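PDB 2POZ: putative dehydratase from Mesorhizobium loti, which is of unknown function, although its enolase-superfamily fold is consistent with a lyase, perhaps an acid-sugar dehydratase related to mandelate racemase. Local coordinates for residues G45-G50 and G86-A91; E57-G62 and W72-D77; R143-P148 and K190-A195; L161-G166 and R175-E180; Q320-A323 and N327-I330. All coordinates share one frame; numbering follows the deposited sequence.

Contact 1 (G45-G50 and G86-A91); sequences GTAAAG and GAIIFA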
# COMPACT_ATOMS: atom_id res chain seq x y z
N GLY A 45 12.25 36.57 -14.51
CA GLY A 45 11.49 37.30 -15.51
C GLY A 45 12.19 37.29 -16.86
O GLY A 45 11.55 37.09 -17.90
N THR A 46 13.50 37.49 -16.86
CA THR A 46 14.28 37.49 -18.09
C THR A 46 14.32 36.08 -18.67
O THR A 46 14.38 35.91 -19.89
CB THR A 46 15.72 37.97 -17.85
OG1 THR A 46 15.71 39.16 -17.05
CG2 THR A 46 16.40 38.28 -19.20
N ALA A 47 14.30 35.08 -17.80
CA ALA A 47 14.31 33.70 -18.25
C ALA A 47 13.00 33.43 -19.01
O ALA A 47 13.00 32.80 -20.07
CB ALA A 47 14.45 32.75 -17.06
N ALA A 48 11.90 33.92 -18.45
CA ALA A 48 10.60 33.74 -19.09
C ALA A 48 10.58 34.44 -20.45
O ALA A 48 10.08 33.89 -21.44
CB ALA A 48 9.50 34.29 -18.19
N ALA A 49 11.11 35.65 -20.51
CA ALA A 49 11.16 36.39 -21.77
C ALA A 49 12.00 35.60 -22.79
O ALA A 49 11.62 35.48 -23.95
CB ALA A 49 11.78 37.77 -21.55
N GLY A 50 13.13 35.08 -22.33
CA GLY A 50 14.00 34.30 -23.21
C GLY A 50 13.32 33.04 -23.73
O GLY A 50 13.50 32.65 -24.89
N GLY A 86 9.34 22.62 -15.82
CA GLY A 86 8.96 23.52 -14.74
C GLY A 86 8.27 24.82 -15.11
O GLY A 86 7.72 24.97 -16.20
N ALA A 87 8.32 25.77 -14.19
CA ALA A 87 7.67 27.06 -14.36
C ALA A 87 8.12 27.89 -15.56
O ALA A 87 7.31 28.55 -16.20
CB ALA A 87 7.82 27.89 -13.07
N ILE A 88 9.41 27.86 -15.89
CA ILE A 88 9.87 28.67 -17.00
C ILE A 88 9.38 28.17 -18.36
O ILE A 88 8.79 28.93 -19.13
CB ILE A 88 11.40 28.79 -17.00
CG1 ILE A 88 11.86 29.44 -15.69
CG2 ILE A 88 11.85 29.58 -18.23
CD1 ILE A 88 11.19 30.78 -15.35
N ILE A 89 9.61 26.89 -18.66
CA ILE A 89 9.15 26.35 -19.93
C ILE A 89 7.63 26.46 -20.03
O ILE A 89 7.09 26.91 -21.05
CB ILE A 89 9.58 24.86 -20.12
CG1 ILE A 89 9.06 24.32 -21.45
CG2 ILE A 89 9.03 23.99 -18.99
CD1 ILE A 89 9.72 24.92 -22.66
N PHE A 90 6.92 26.10 -18.97
CA PHE A 90 5.47 26.16 -19.04
C PHE A 90 4.85 27.54 -19.00
O PHE A 90 3.75 27.73 -19.51
CB PHE A 90 4.84 25.21 -18.02
CG PHE A 90 4.90 23.78 -18.46
CD1 PHE A 90 5.67 22.84 -17.78
CD2 PHE A 90 4.28 23.39 -19.65
CE1 PHE A 90 5.83 21.54 -18.28
CE2 PHE A 90 4.44 22.10 -20.16
CZ PHE A 90 5.22 21.17 -19.47
N ALA A 91 5.56 28.51 -18.42
CA ALA A 91 5.04 29.87 -18.39
C ALA A 91 5.15 30.41 -19.82
O ALA A 91 4.30 31.16 -20.29
CB ALA A 91 5.85 30.74 -17.43
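Ala91 N donates to Ala87 O at 2.8 Å, and this bond winds the helical turn that presents Ile88 to Ala47 and Ala48 of the facing helix. On the other side Gly50 N reaches Thr46 O at 2.9 Å. These bonds run within each helix, and the contacts between the helices are aliphatic groups on aliphatic groups or on backbone. Ile88 is the residue that reaches across. Its CG2 branch stands anti to the backbone N (chi1 of -60° places CG1 beside that N instead) and comes to rest against the backbone of the partner, 3.9 Å from Ala47 O, with Ala48 N a little farther away. The CG1 branch meets another part of the same residue: its terminal CD1 lies 4.2 Å from Ala47 CB, a loose methyl-to-methyl contact. One side chain therefore covers both the peptide unit and the methyl of Ala47. Ala48 CA and Ile88 CA lie 5.5 Å apart, a closeness consistent with the small alanines. Ile88 also packs on Met51 in the next turn of helix 45-59 and on Ile88 of the second subunit, which carries the same apolar patch into the oligomer. On a different side of helix 45-59, Thr46 OG1 is hydrogen-bonded to Asp54 of that second subunit. These helices belong to the N-terminal capping domain of the enolase superfamily. With no polar group bonded across it, the joint depends on shape and on exclusion of water, with the small Ala47 and Ala48 allowing one branched side chain to lie close to a bare helix backbone.

Contact 2 (E57-G62 and W72-D77); sequences ERFLIG and WSTMYD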
# COMPACT_ATOMS: atom_id res chain seq x y z
N GLU A 57 10.58 31.44 -32.04
CA GLU A 57 11.45 31.30 -33.20
C GLU A 57 11.50 29.88 -33.72
O GLU A 57 11.64 29.64 -34.92
CB GLU A 57 12.87 31.78 -32.85
CG GLU A 57 12.90 33.19 -32.27
CD GLU A 57 14.30 33.76 -32.13
OE1 GLU A 57 15.21 33.03 -31.69
OE2 GLU A 57 14.49 34.95 -32.45
N ARG A 58 11.35 28.92 -32.81
CA ARG A 58 11.40 27.52 -33.22
C ARG A 58 10.07 26.93 -33.69
O ARG A 58 10.04 26.10 -34.60
CB ARG A 58 11.95 26.67 -32.06
CG ARG A 58 11.88 25.17 -32.29
CD ARG A 58 12.92 24.68 -33.30
NE ARG A 58 12.81 23.24 -33.53
CZ ARG A 58 11.87 22.67 -34.28
NH1 ARG A 58 10.94 23.40 -34.89
NH2 ARG A 58 11.84 21.34 -34.41
N PHE A 59 8.97 27.38 -33.10
CA PHE A 59 7.68 26.79 -33.44
C PHE A 59 6.53 27.62 -34.00
O PHE A 59 5.59 27.04 -34.52
CB PHE A 59 7.11 26.08 -32.19
CG PHE A 59 8.04 25.08 -31.58
CD1 PHE A 59 8.28 23.86 -32.22
CD2 PHE A 59 8.64 25.33 -30.35
CE1 PHE A 59 9.11 22.91 -31.63
CE2 PHE A 59 9.47 24.39 -29.75
CZ PHE A 59 9.71 23.17 -30.39
N LEU A 60 6.58 28.94 -33.90
CA LEU A 60 5.42 29.73 -34.30
C LEU A 60 5.27 30.43 -35.64
O LEU A 60 4.19 30.38 -36.22
CB LEU A 60 5.13 30.77 -33.21
CG LEU A 60 4.91 30.23 -31.80
CD1 LEU A 60 4.51 31.38 -30.89
CD2 LEU A 60 3.83 29.17 -31.81
N ILE A 61 6.31 31.09 -36.13
CA ILE A 61 6.17 31.83 -37.38
C ILE A 61 5.74 30.98 -38.58
O ILE A 61 6.30 29.92 -38.84
CB ILE A 61 7.47 32.58 -37.76
CG1 ILE A 61 7.78 33.65 -36.72
CG2 ILE A 61 7.29 33.27 -39.12
CD1 ILE A 61 8.36 33.12 -35.45
N GLY A 62 4.72 31.47 -39.28
CA GLY A 62 4.21 30.79 -40.45
C GLY A 62 3.12 29.78 -40.18
O GLY A 62 2.48 29.30 -41.10
N TRP A 72 0.42 23.28 -29.04
CA TRP A 72 0.79 22.99 -27.66
C TRP A 72 1.56 21.67 -27.66
O TRP A 72 2.66 21.57 -27.11
CB TRP A 72 -0.46 22.85 -26.80
CG TRP A 72 -0.20 23.04 -25.34
CD1 TRP A 72 -0.30 24.21 -24.64
CD2 TRP A 72 0.20 22.04 -24.40
NE1 TRP A 72 0.02 23.99 -23.32
CE2 TRP A 72 0.33 22.67 -23.15
CE3 TRP A 72 0.46 20.66 -24.50
CZ2 TRP A 72 0.71 21.98 -22.00
CZ3 TRP A 72 0.85 19.97 -23.35
CH2 TRP A 72 0.97 20.63 -22.12
N SER A 73 0.98 20.67 -28.32
CA SER A 73 1.62 19.36 -28.40
C SER A 73 3.02 19.42 -29.01
O SER A 73 3.93 18.72 -28.57
CB SER A 73 0.73 18.41 -29.21
OG SER A 73 1.38 17.17 -29.41
N THR A 74 3.19 20.26 -30.04
CA THR A 74 4.49 20.39 -30.70
C THR A 74 5.55 20.97 -29.75
O THR A 74 6.68 20.48 -29.70
CB THR A 74 4.38 21.29 -31.94
OG1 THR A 74 3.43 20.73 -32.86
CG2 THR A 74 5.73 21.41 -32.63
N MSE A 75 5.18 22.01 -29.02
CA MSE A 75 6.11 22.63 -28.08
C MSE A 75 6.43 21.65 -26.95
O MSE A 75 7.56 21.57 -26.48
CB MSE A 75 5.53 23.93 -27.50
CG MSE A 75 5.35 25.01 -28.57
SE MSE A 75 4.87 26.75 -27.87
CE MSE A 75 2.98 26.44 -27.62
N TYR A 76 5.42 20.90 -26.53
CA TYR A 76 5.64 19.93 -25.47
C TYR A 76 6.60 18.85 -25.95
O TYR A 76 7.59 18.54 -25.30
CB TYR A 76 4.33 19.25 -25.07
CG TYR A 76 4.52 18.32 -23.89
CD1 TYR A 76 4.44 18.81 -22.58
CD2 TYR A 76 4.86 16.98 -24.08
CE1 TYR A 76 4.72 17.99 -21.49
CE2 TYR A 76 5.15 16.14 -22.99
CZ TYR A 76 5.07 16.66 -21.70
OH TYR A 76 5.37 15.86 -20.61
N ASP A 77 6.29 18.29 -27.12
CA ASP A 77 7.09 17.20 -27.69
C ASP A 77 8.50 17.50 -28.17
O ASP A 77 9.37 16.64 -28.07
CB ASP A 77 6.34 16.58 -28.88
CG ASP A 77 5.09 15.84 -28.45
OD1 ASP A 77 4.87 15.70 -27.23
OD2 ASP A 77 4.31 15.42 -29.34
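Phe59 reaches from helix 45-59 to Thr74 and Met75 of helix 68-78. CB begins at 4.2 Å from CG of Met75, a selenomethionine here. The ring root, Phe59 CG, is slightly closer to that same methylene, and CD2 closer still, at 3.8 Å from Met75 CG. Along the other side of the ring, Phe59 CD1 touches the methyl CG2 of Thr74 at 3.6 Å, and CE1 passes both that methyl and the carbonyl Thr74 O, 3.9 Å from the latter. Phe59 CE2 comes to 4.1 Å from Met75 CA, and the tip CZ lies about as far from Thr74 O. Met75 CA lies 4.3 Å from the centroid of the Phe59 ring and 15° off its normal, a CH-pi contact over one face; the opposite face is covered by Arg58 CG, 3.4 Å above the ring plane. With its CG2 anti to the backbone N (chi1 -59°), Thr74 offers a methyl to the ring while OG1 bonds to Glu70 O one turn back. An alanine in place of Phe59 is likely to open a gap between the two helices, leaving the Thr74 methyl and the Met75 backbone without their aromatic cover. Val43 of the second subunit packs on Phe59, so the contact lies at a subunit interface. This is the packing of two consecutive helices in the enolase-type N-terminal capping domain.

Contact 3 (R143-P148 and K190-A195); sequences RAVERP and KAVRDA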
# COMPACT_ATOMS: atom_id res chain seq x y z
N ARG A 143 -3.29 47.15 11.17
CA ARG A 143 -3.59 48.38 10.43
C ARG A 143 -3.76 48.08 8.94
O ARG A 143 -4.55 48.72 8.27
CB ARG A 143 -2.46 49.41 10.58
CG ARG A 143 -2.26 50.01 11.96
CD ARG A 143 -3.47 50.81 12.42
NE ARG A 143 -4.08 51.61 11.36
CZ ARG A 143 -3.48 52.62 10.71
NH1 ARG A 143 -2.24 52.99 11.00
NH2 ARG A 143 -4.15 53.26 9.76
N ALA A 144 -2.98 47.13 8.44
CA ALA A 144 -3.01 46.77 7.03
C ALA A 144 -4.34 46.23 6.49
O ALA A 144 -4.61 46.36 5.30
CB ALA A 144 -1.89 45.79 6.72
N VAL A 145 -5.16 45.62 7.35
CA VAL A 145 -6.44 45.07 6.88
C VAL A 145 -7.45 46.16 6.53
O VAL A 145 -8.37 45.94 5.74
CB VAL A 145 -7.11 44.14 7.93
CG1 VAL A 145 -6.12 43.10 8.45
CG2 VAL A 145 -7.69 44.97 9.08
N GLU A 146 -7.26 47.34 7.11
CA GLU A 146 -8.17 48.46 6.88
C GLU A 146 -8.46 48.82 5.43
O GLU A 146 -9.63 48.96 5.05
CB GLU A 146 -7.66 49.69 7.63
CG GLU A 146 -7.88 49.63 9.14
CD GLU A 146 -7.05 50.67 9.87
OE1 GLU A 146 -6.90 51.80 9.34
OE2 GLU A 146 -6.55 50.37 10.98
N ARG A 147 -7.43 48.98 4.60
CA ARG A 147 -7.67 49.34 3.21
C ARG A 147 -8.48 48.30 2.43
O ARG A 147 -9.53 48.62 1.86
CB ARG A 147 -6.35 49.63 2.49
CG ARG A 147 -6.54 50.04 1.03
CD ARG A 147 -5.23 50.30 0.32
NE ARG A 147 -5.36 50.17 -1.13
CZ ARG A 147 -5.67 49.04 -1.76
NH1 ARG A 147 -5.88 47.92 -1.07
NH2 ARG A 147 -5.78 49.02 -3.08
N PRO A 148 -8.01 47.04 2.37
CA PRO A 148 -8.81 46.08 1.61
C PRO A 148 -10.25 45.94 2.13
O PRO A 148 -11.18 45.82 1.34
CB PRO A 148 -8.00 44.78 1.73
CG PRO A 148 -7.24 44.95 3.01
CD PRO A 148 -6.80 46.40 2.93
N LYS A 190 -3.26 36.43 14.59
CA LYS A 190 -4.25 36.83 15.58
C LYS A 190 -4.61 38.31 15.44
O LYS A 190 -5.77 38.68 15.60
CB LYS A 190 -3.75 36.55 16.99
CG LYS A 190 -4.75 36.91 18.09
CD LYS A 190 -4.26 36.46 19.46
CE LYS A 190 -5.33 36.66 20.53
NZ LYS A 190 -5.61 38.11 20.77
N ALA A 191 -3.63 39.15 15.13
CA ALA A 191 -3.88 40.57 14.96
C ALA A 191 -4.81 40.80 13.76
O ALA A 191 -5.68 41.67 13.80
CB ALA A 191 -2.58 41.33 14.76
N VAL A 192 -4.63 40.01 12.70
CA VAL A 192 -5.47 40.13 11.52
C VAL A 192 -6.90 39.72 11.85
O VAL A 192 -7.85 40.39 11.44
CB VAL A 192 -4.94 39.26 10.35
CG1 VAL A 192 -5.95 39.23 9.20
CG2 VAL A 192 -3.62 39.82 9.84
N ARG A 193 -7.06 38.62 12.59
CA ARG A 193 -8.39 38.15 12.97
C ARG A 193 -9.08 39.19 13.85
O ARG A 193 -10.24 39.56 13.60
CB ARG A 193 -8.30 36.82 13.72
CG ARG A 193 -9.63 36.36 14.35
CD ARG A 193 -10.79 36.41 13.36
NE ARG A 193 -10.73 35.35 12.35
CZ ARG A 193 -11.37 35.38 11.19
NH1 ARG A 193 -12.13 36.42 10.86
NH2 ARG A 193 -11.27 34.35 10.35
N ASP A 194 -8.37 39.67 14.86
CA ASP A 194 -8.93 40.66 15.78
C ASP A 194 -9.33 41.95 15.07
O ASP A 194 -10.37 42.52 15.38
CB ASP A 194 -7.94 40.98 16.90
CG ASP A 194 -7.64 39.78 17.79
OD1 ASP A 194 -8.46 38.83 17.80
OD2 ASP A 194 -6.61 39.79 18.49
N ALA A 195 -8.51 42.41 14.13
CA ALA A 195 -8.81 43.63 13.41
C ALA A 195 -9.88 43.45 12.34
O ALA A 195 -10.67 44.35 12.08
CB ALA A 195 -7.54 44.19 12.77
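Val145 meets Val192 and Ala195 with its two methyls split between them, so the orientation of one small fork decides the contact. At chi1 -50°, CG1 is anti to the carbonyl carbon, and CG2 takes the tighter place between the backbone N and that carbon. CG1 then lies 3.9 Å from Val192 CG1, with the two valines slanting across one another. The second methyl, Val145 CG2, sits 3.8 Å from Ala195 CB, three residues farther along the same side of helix 179-196. Val192 turns its own CG1 anti to its backbone N, which brings that methyl to Val145. All three contacting groups are apolar.

Each segment also carries a salt bridge of its own. Arg143 holds Glu146 side-on with two nitrogens: NE reaches OE2 of Glu146 at 2.8 Å and NH2 reaches its OE1 at 3.1 Å. The carboxylate stays in the guanidinium plane, although the nitrogens approach it on the syn side some 32° out of its own plane. On the other helix Lys190 NZ bonds Asp194 OD2 at 3.0 Å through the syn lone pair. Val145 lies where helices 138-144 and 146-150 meet, ahead of strand 155-158. Beneath the valines lie Leu156 and Phe158 of strand 155-158, with Leu202 of strand 201-205 under Val192. Helix 179-196 is the crossover between those two parallel strands, a beta-alpha-beta unit, and the contact belongs to the outer helical layer of the modified TIM barrel.

Contact 4 (L161-G166 and R175-E180); sequences LAQRVG and RSMSAE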
# COMPACT_ATOMS: atom_id res chain seq x y z
N LEU A 161 4.83 34.62 7.75
CA LEU A 161 6.17 34.17 8.12
C LEU A 161 7.34 35.05 7.66
O LEU A 161 8.50 34.66 7.80
CB LEU A 161 6.38 32.73 7.61
CG LEU A 161 5.28 31.70 7.93
CD1 LEU A 161 5.66 30.33 7.34
CD2 LEU A 161 5.09 31.60 9.45
N ALA A 162 7.07 36.24 7.12
CA ALA A 162 8.15 37.10 6.64
C ALA A 162 9.06 37.61 7.77
O ALA A 162 8.60 37.92 8.86
CB ALA A 162 7.59 38.29 5.86
N GLN A 163 10.36 37.67 7.48
CA GLN A 163 11.33 38.14 8.46
C GLN A 163 11.98 39.43 7.94
O GLN A 163 12.32 39.52 6.77
CB GLN A 163 12.44 37.11 8.67
CG GLN A 163 12.07 35.64 8.51
CD GLN A 163 11.20 35.11 9.63
OE1 GLN A 163 11.30 35.55 10.78
NE2 GLN A 163 10.36 34.13 9.30
N ARG A 164 12.17 40.40 8.82
CA ARG A 164 12.80 41.67 8.43
C ARG A 164 14.32 41.47 8.45
O ARG A 164 14.90 41.21 9.50
CB ARG A 164 12.42 42.77 9.42
CG ARG A 164 12.65 44.19 8.90
CD ARG A 164 11.40 44.72 8.19
NE ARG A 164 11.63 45.99 7.50
CZ ARG A 164 10.66 46.72 6.95
NH1 ARG A 164 9.40 46.31 7.00
NH2 ARG A 164 10.96 47.85 6.32
N VAL A 165 14.97 41.59 7.29
CA VAL A 165 16.43 41.43 7.21
C VAL A 165 16.96 42.72 6.60
O VAL A 165 16.87 42.94 5.40
CB VAL A 165 16.86 40.25 6.31
CG1 VAL A 165 18.36 40.22 6.15
CG2 VAL A 165 16.42 38.97 6.95
N GLY A 166 17.54 43.57 7.45
CA GLY A 166 18.06 44.85 7.00
C GLY A 166 16.89 45.81 6.98
O GLY A 166 16.37 46.20 8.02
N ARG A 175 13.75 26.87 5.94
CA ARG A 175 12.60 26.29 6.65
C ARG A 175 12.73 26.41 8.16
O ARG A 175 12.24 25.55 8.89
CB ARG A 175 12.47 24.80 6.29
CG ARG A 175 12.40 24.50 4.81
CD ARG A 175 12.55 23.00 4.56
NE ARG A 175 12.57 22.69 3.13
CZ ARG A 175 12.95 21.52 2.63
NH1 ARG A 175 13.34 20.54 3.43
NH2 ARG A 175 12.94 21.33 1.31
N SER A 176 13.37 27.48 8.63
CA SER A 176 13.59 27.65 10.06
C SER A 176 13.34 29.06 10.59
O SER A 176 13.63 30.04 9.92
CB SER A 176 15.03 27.27 10.41
OG SER A 176 15.34 25.97 9.96
N MSE A 177 12.80 29.13 11.80
CA MSE A 177 12.53 30.40 12.47
C MSE A 177 12.74 30.17 13.95
O MSE A 177 12.47 29.09 14.46
CB MSE A 177 11.10 30.85 12.24
CG MSE A 177 10.70 31.02 10.80
SE MSE A 177 8.84 31.55 10.73
CE MSE A 177 8.10 30.16 11.85
N SER A 178 13.20 31.20 14.66
CA SER A 178 13.42 31.09 16.10
C SER A 178 12.06 31.01 16.79
O SER A 178 11.03 31.32 16.19
CB SER A 178 14.16 32.32 16.62
OG SER A 178 13.36 33.48 16.49
N ALA A 179 12.07 30.59 18.05
CA ALA A 179 10.84 30.48 18.82
C ALA A 179 10.16 31.85 18.88
O ALA A 179 8.93 31.95 18.86
CB ALA A 179 11.14 29.99 20.24
N GLU A 180 10.97 32.91 18.93
CA GLU A 180 10.44 34.26 18.99
C GLU A 180 9.75 34.62 17.68
O GLU A 180 8.68 35.24 17.68
CB GLU A 180 11.57 35.26 19.27
CG GLU A 180 12.45 34.89 20.47
CD GLU A 180 13.84 34.41 20.06
OE1 GLU A 180 14.70 35.27 19.74
OE2 GLU A 180 14.08 33.18 20.07
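Between the first strand of the parallel barrel sheet, 155-158, and the crossover helix 179-196, the chain makes a small beta-hairpin, and at its foot Leu161 and Gln163 meet Met177, a selenomethionine. The selenium is the centre of the contact. Leu161 CD2 packs against Met177 SE at 4.0 Å and against its methyl CE at 4.1 Å, the two side chains crossing at about a right angle. The bend at chi3 (-51°) folds CE back along its own chain, so that SE as well as CE faces the leucine. From the hairpin strand, Gln163 crosses Met177 equally steeply and brings its amide to the chain, with NE2 at 3.3 Å from SE and 3.5 Å from Met177 CG. The placing of this amide is doubtful: Gln163 NE2 also lies 2.4 Å from Leu161 O, too short and badly angled for a hydrogen bond, so little should be read into which amide atom faces the selenium. One residue beyond Met177, Ser178 N-caps the helix, its OG accepting from Ala181 N. Gln163 pairs through its backbone with Gln170 on the other arm of the hairpin, and Arg188 of the helix donates to Ala162 O. Met177 packs on Ile182, Gln163 on Ala181 and Leu161 on Ala185, so the foot of the hairpin lies against the first turns of helix 179-196, while Leu206, just after strand 201-205, packs on Leu161.

Contact 5 (Q320-A323 and N327-I330); sequences QLEA and NFMI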
# COMPACT_ATOMS: atom_id res chain seq x y z
N GLN A 320 -11.71 34.47 -18.01
CA GLN A 320 -12.25 33.61 -19.07
C GLN A 320 -12.48 32.21 -18.51
O GLN A 320 -13.48 31.57 -18.80
CB GLN A 320 -11.28 33.53 -20.25
CG GLN A 320 -11.18 34.80 -21.08
CD GLN A 320 -12.50 35.20 -21.71
OE1 GLN A 320 -13.22 34.36 -22.25
NE2 GLN A 320 -12.83 36.49 -21.66
N LEU A 321 -11.53 31.75 -17.69
CA LEU A 321 -11.61 30.42 -17.10
C LEU A 321 -12.66 30.37 -15.98
O LEU A 321 -13.51 29.47 -15.96
CB LEU A 321 -10.24 30.03 -16.54
CG LEU A 321 -10.10 28.69 -15.81
CD1 LEU A 321 -9.75 27.59 -16.79
CD2 LEU A 321 -9.00 28.80 -14.75
N GLU A 322 -12.60 31.33 -15.07
CA GLU A 322 -13.51 31.36 -13.94
C GLU A 322 -14.97 31.56 -14.33
O GLU A 322 -15.88 31.30 -13.54
CB GLU A 322 -13.07 32.46 -12.96
CG GLU A 322 -11.60 32.32 -12.58
CD GLU A 322 -11.14 33.39 -11.61
OE1 GLU A 322 -11.54 34.56 -11.77
OE2 GLU A 322 -10.36 33.05 -10.69
N ALA A 323 -15.19 32.01 -15.56
CA ALA A 323 -16.56 32.20 -16.03
C ALA A 323 -17.12 30.85 -16.46
O ALA A 323 -18.34 30.63 -16.45
CB ALA A 323 -16.58 33.16 -17.21
N ASN A 327 -16.25 23.94 -10.95
CA ASN A 327 -15.76 23.87 -9.58
C ASN A 327 -14.94 25.09 -9.14
O ASN A 327 -13.90 24.96 -8.50
CB ASN A 327 -14.95 22.57 -9.37
CG ASN A 327 -13.76 22.44 -10.32
OD1 ASN A 327 -13.75 23.01 -11.41
ND2 ASN A 327 -12.77 21.65 -9.92
N PHE A 328 -15.42 26.27 -9.51
CA PHE A 328 -14.74 27.51 -9.14
C PHE A 328 -15.05 27.87 -7.70
O PHE A 328 -16.18 27.73 -7.25
CB PHE A 328 -15.21 28.66 -10.04
CG PHE A 328 -14.75 30.02 -9.58
CD1 PHE A 328 -13.43 30.42 -9.77
CD2 PHE A 328 -15.63 30.88 -8.93
CE1 PHE A 328 -12.99 31.66 -9.32
CE2 PHE A 328 -15.20 32.12 -8.47
CZ PHE A 328 -13.88 32.52 -8.66
N MSE A 329 -14.04 28.33 -6.97
CA MSE A 329 -14.23 28.72 -5.59
C MSE A 329 -14.21 30.25 -5.39
O MSE A 329 -15.20 30.85 -5.00
CB MSE A 329 -13.15 28.11 -4.69
CG MSE A 329 -13.27 28.51 -3.23
SE MSE A 329 -11.74 27.96 -2.17
CE MSE A 329 -12.09 29.01 -0.57
N ILE A 330 -13.06 30.86 -5.66
CA ILE A 330 -12.91 32.30 -5.46
C ILE A 330 -11.75 32.83 -6.30
O ILE A 330 -10.85 32.08 -6.67
CB ILE A 330 -12.66 32.56 -3.94
CG1 ILE A 330 -12.77 34.04 -3.60
CG2 ILE A 330 -11.30 32.01 -3.55
CD1 ILE A 330 -12.78 34.30 -2.10
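The Phe328 ring turns an edge to the carboxylate of Glu322 and a face to the backbone of Ile330. Glu322 OE2 lies near the ring plane, 3.3 Å from Phe328 CE1, while Ile330 N sits 3.5 Å above one face, offset toward the rim. Carboxylate and ring planes stand 67° apart, so the acid group is set steeply across the ring's plane and does not stack on it. The arrangement belongs to the modified TIM barrel of the enolase superfamily, where helix 312-324 runs through a short turn toward strand 331-333. Glu322 leaves the helix with CG anti to its carbonyl carbon and continues fully extended (chi2 -180°), which carries the carboxylate alongside the ring rim. Phe328 CG is anti to its own backbone N (chi1 170°), swinging the ring back from the loop toward the helix. An oxygen beside a ring C-H is electrostatically reasonable, since the rim of an aromatic ring is mildly positive. The main polar partner of the acid lies just past the loop: OE1 is hydrogen-bonded to His331 ND1. Replacing Glu322 by an alanine is likely to leave His331 ND1 without this partner and the Phe328 edge without its neighbour, the ring then freer to shift. Val124 of strand 123-128 packs on both Glu322 and Phe328, and Arg121 NH1 bonds Glu322 O. The aliphatic stem is also part of the join: Glu322 CB lies 3.7 Å from Phe328 CE1, and CG is 3.6 Å from that same ring carbon.

Contacts 1 and 2 belong to the N-terminal capping domain, contacts 3, 4 and 5 to the barrel domain. Contact 2 falls between the segments of contact 1 along the chain; both use helix 45-59, their centres are 15 Å apart, and Phe90 of contact 1 packs on Tyr76 and Trp72 of contact 2. Both also touch the second subunit of the octamer. Contact 4 likewise falls between the segments of contact 3 and shares helix 179-196 with it, centres 21 Å apart. Contact 5 comes last, 27 Å from contact 3 between centres. Contacts 2 and 3, about 47 Å apart between centres, lie on opposite sides of the chain's centre. Each contact ties elements within one domain, and none joins the two.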